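Local coordinates for biphenyl-2,3-diol 1,2-dioxygenase III-related protein (Vibrio cholerae, PDB 3EY8) that is of unproven function but binds calcium and probably belongs with the metal-dependent glyoxalase and dioxygenase enzymes, at residues A108-S114 against E126-S131. The protein carries 9 engineered substitutions. Numbering follows the deposited sequence.
Sequences AQGAITS and EVSTYS
Ser128 and Ser114 face each other as a non-hydrogen-bonded antiparallel pair, where serine's short side chain suits the close approach of the backbones: Ser128 OG donates to Ser114 OG at 2.7 Å. Ser114 OG in turn donates a hydrogen bond to Glu126 OE2, 2.7 Å away, on the anti side and 17° out of the carboxylate plane. The glutamate reaches this serine because its chain is fully extended, with CG anti to the backbone N (chi1 -177°). On the opposite face, beta-branched Thr113 and Thr129 form the neighbouring hydrogen-bonded pair, Thr113 N to Thr129 O and Thr129 N to Thr113 O both measuring 3.0 Å, while Leu84 packs on both side chains. Ile112 lays CG2 over one face of the Tyr130 ring, 3.4 Å from its centroid, a close CH-pi contact. Tyr130 OH accepts from Gln109 N (2.9 Å) and is also hydrogen-bonded to Asp12 of the second subunit. The loose side holds exposed Gln109 and Ser131, and a water held by Ser131 O reaches Thr113 OG1 weakly. The arrangement is a twisted beta hairpin in a vicinal-oxygen-chelate βαβββ module; its Glu126 is a calcium ligand in this protein, as is His13, whose second-subunit copy weakly hydrogen-bonds Glu126 OE1 here, without calcium.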
ATOM      1  N   ALA B 108      -5.066  11.757  -0.469  1.00 23.88           N
ATOM      2  CA  ALA B 108      -6.203  11.276   0.311  1.00 22.74           C
ATOM      3  C   ALA B 108      -6.967  12.414   0.974  1.00 26.71           C
ATOM      4  O   ALA B 108      -8.192  12.375   1.061  1.00 29.33           O
ATOM      5  CB  ALA B 108      -5.726  10.280   1.358  1.00 22.68           C
ATOM      6  N   GLN B 109      -6.239  13.428   1.428  1.00 25.58           N
ATOM      7  CA  GLN B 109      -6.809  14.465   2.285  1.00 26.31           C
ATOM      8  C   GLN B 109      -6.920  15.814   1.590  1.00 38.93           C
ATOM      9  O   GLN B 109      -7.324  16.803   2.204  1.00 35.26           O
ATOM     10  CB  GLN B 109      -5.969  14.641   3.551  1.00 26.88           C
ATOM     11  CG  GLN B 109      -5.760  13.396   4.387  1.00 34.53           C
ATOM     12  CD  GLN B 109      -4.908  13.684   5.609  1.00 62.06           C
ATOM     13  OE1 GLN B 109      -5.362  14.322   6.559  1.00 62.90           O
ATOM     14  NE2 GLN B 109      -3.661  13.223   5.585  1.00 50.02           N
ATOM     15  N   GLY B 110      -6.559  15.854   0.313  1.00 27.85           N
ATOM     16  CA  GLY B 110      -6.667  17.071  -0.471  1.00 31.71           C
ATOM     17  C   GLY B 110      -5.522  17.207  -1.452  1.00 30.38           C
ATOM     18  O   GLY B 110      -4.851  16.232  -1.774  1.00 25.52           O
ATOM     19  N   ALA B 111      -5.287  18.424  -1.925  1.00 29.22           N
ATOM     20  CA  ALA B 111      -4.250  18.657  -2.927  1.00 26.44           C
ATOM     21  C   ALA B 111      -2.848  18.364  -2.397  1.00 24.66           C
ATOM     22  O   ALA B 111      -2.494  18.735  -1.266  1.00 26.11           O
ATOM     23  CB  ALA B 111      -4.326  20.085  -3.432  1.00 29.63           C
ATOM     24  N   ILE B 112      -2.049  17.700  -3.227  1.00 26.41           N
ATOM     25  CA  ILE B 112      -0.646  17.480  -2.915  1.00 23.48           C
ATOM     26  C   ILE B 112       0.202  17.871  -4.110  1.00 23.05           C
ATOM     27  O   ILE B 112      -0.308  18.045  -5.216  1.00 25.72           O
ATOM     28  CB  ILE B 112      -0.352  16.007  -2.577  1.00 24.29           C
ATOM     29  CG1 ILE B 112      -0.677  15.116  -3.777  1.00 22.68           C
ATOM     30  CG2 ILE B 112      -1.114  15.580  -1.326  1.00 24.99           C
ATOM     31  CD1 ILE B 112      -0.426  13.626  -3.535  1.00 25.05           C
ATOM     32  N   THR B 113       1.499  18.019  -3.874  1.00 22.24           N
ATOM     33  CA  THR B 113       2.462  18.190  -4.948  1.00 22.39           C
ATOM     34  C   THR B 113       3.410  16.990  -4.938  1.00 24.76           C
ATOM     35  O   THR B 113       3.897  16.599  -3.874  1.00 25.33           O
ATOM     36  CB  THR B 113       3.246  19.496  -4.775  1.00 28.70           C
ATOM     37  OG1 THR B 113       2.318  20.588  -4.660  1.00 28.57           O
ATOM     38  CG2 THR B 113       4.154  19.734  -5.963  1.00 27.44           C
ATOM     39  N   SER B 114       3.660  16.408  -6.113  1.00 24.46           N
ATOM     40  CA  SER B 114       4.349  15.118  -6.204  1.00 23.14           C
ATOM     41  C   SER B 114       5.549  15.149  -7.151  1.00 24.86           C
ATOM     42  O   SER B 114       5.606  15.969  -8.064  1.00 24.43           O
ATOM     43  CB  SER B 114       3.376  14.035  -6.710  1.00 23.93           C
ATOM     44  OG  SER B 114       2.279  13.839  -5.840  1.00 23.36           O
ATOM     45  N   GLU B 126       5.972   7.675  -5.742  1.00 21.12           N
ATOM     46  CA  GLU B 126       5.515   9.049  -5.795  1.00 19.23           C
ATOM     47  C   GLU B 126       5.787   9.644  -4.424  1.00 20.12           C
ATOM     48  O   GLU B 126       5.266   9.162  -3.422  1.00 23.89           O
ATOM     49  CB  GLU B 126       4.009   9.069  -6.098  1.00 19.97           C
ATOM     50  CG  GLU B 126       3.399  10.458  -6.249  1.00 22.01           C
ATOM     51  CD  GLU B 126       1.896  10.398  -6.462  1.00 28.03           C
ATOM     52  OE1 GLU B 126       1.332   9.280  -6.464  1.00 27.38           O
ATOM     53  OE2 GLU B 126       1.278  11.470  -6.620  1.00 28.09           O
ATOM     54  N   VAL B 127       6.635  10.667  -4.375  1.00 19.75           N
ATOM     55  CA  VAL B 127       6.930  11.347  -3.124  1.00 19.92           C
ATOM     56  C   VAL B 127       6.242  12.699  -3.148  1.00 22.51           C
ATOM     57  O   VAL B 127       6.349  13.441  -4.130  1.00 24.29           O
ATOM     58  CB  VAL B 127       8.442  11.512  -2.930  1.00 22.78           C
ATOM     59  CG1 VAL B 127       8.738  12.401  -1.724  1.00 24.25           C
ATOM     60  CG2 VAL B 127       9.090  10.138  -2.771  1.00 22.27           C
ATOM     61  N   SER B 128       5.517  13.010  -2.078  1.00 19.74           N
ATOM     62  CA  SER B 128       4.589  14.140  -2.112  1.00 19.75           C
ATOM     63  C   SER B 128       4.560  14.960  -0.833  1.00 24.43           C
ATOM     64  O   SER B 128       4.985  14.504   0.231  1.00 22.48           O
ATOM     65  CB  SER B 128       3.173  13.645  -2.414  1.00 21.19           C
ATOM     66  OG  SER B 128       3.162  12.779  -3.540  1.00 23.69           O
ATOM     67  N   THR B 129       4.042  16.176  -0.953  1.00 24.64           N
ATOM     68  CA  THR B 129       3.874  17.058   0.197  1.00 22.21           C
ATOM     69  C   THR B 129       2.465  17.633   0.203  1.00 23.52           C
ATOM     70  O   THR B 129       1.861  17.817  -0.855  1.00 26.02           O
ATOM     71  CB  THR B 129       4.879  18.223   0.162  1.00 28.15           C
ATOM     72  OG1 THR B 129       4.692  19.048   1.319  1.00 31.09           O
ATOM     73  CG2 THR B 129       4.680  19.073  -1.080  1.00 28.10           C
ATOM     74  N   TYR B 130       1.941  17.917   1.393  1.00 24.67           N
ATOM     75  CA  TYR B 130       0.678  18.644   1.512  1.00 29.02           C
ATOM     76  C   TYR B 130       0.881  20.165   1.574  1.00 28.92           C
ATOM     77  O   TYR B 130      -0.088  20.924   1.602  1.00 29.10           O
ATOM     78  CB  TYR B 130      -0.149  18.136   2.705  1.00 26.82           C
ATOM     79  CG  TYR B 130      -0.991  16.931   2.347  1.00 31.19           C
ATOM     80  CD1 TYR B 130      -2.204  17.084   1.694  1.00 26.06           C
ATOM     81  CD2 TYR B 130      -0.555  15.643   2.626  1.00 28.98           C
ATOM     82  CE1 TYR B 130      -2.973  15.995   1.343  1.00 28.69           C
ATOM     83  CE2 TYR B 130      -1.321  14.537   2.279  1.00 25.56           C
ATOM     84  CZ  TYR B 130      -2.529  14.725   1.634  1.00 23.83           C
ATOM     85  OH  TYR B 130      -3.305  13.646   1.278  1.00 25.88           O
ATOM     86  N   SER B 131       2.136  20.604   1.579  1.00 26.71           N
ATOM     87  CA  SER B 131       2.445  22.033   1.585  1.00 33.04           C
ATOM     88  C   SER B 131       1.992  22.726   0.303  1.00 41.75           C
ATOM     89  O   SER B 131       2.396  22.345  -0.793  1.00 42.58           O
ATOM     90  CB  SER B 131       3.943  22.261   1.786  1.00 37.64           C
ATOM     91  OG  SER B 131       4.348  21.836   3.076  1.00 37.90           O
TER
HETATM   92  O   HOH W   1       0.163  21.161  -2.144  1.00 58.81           O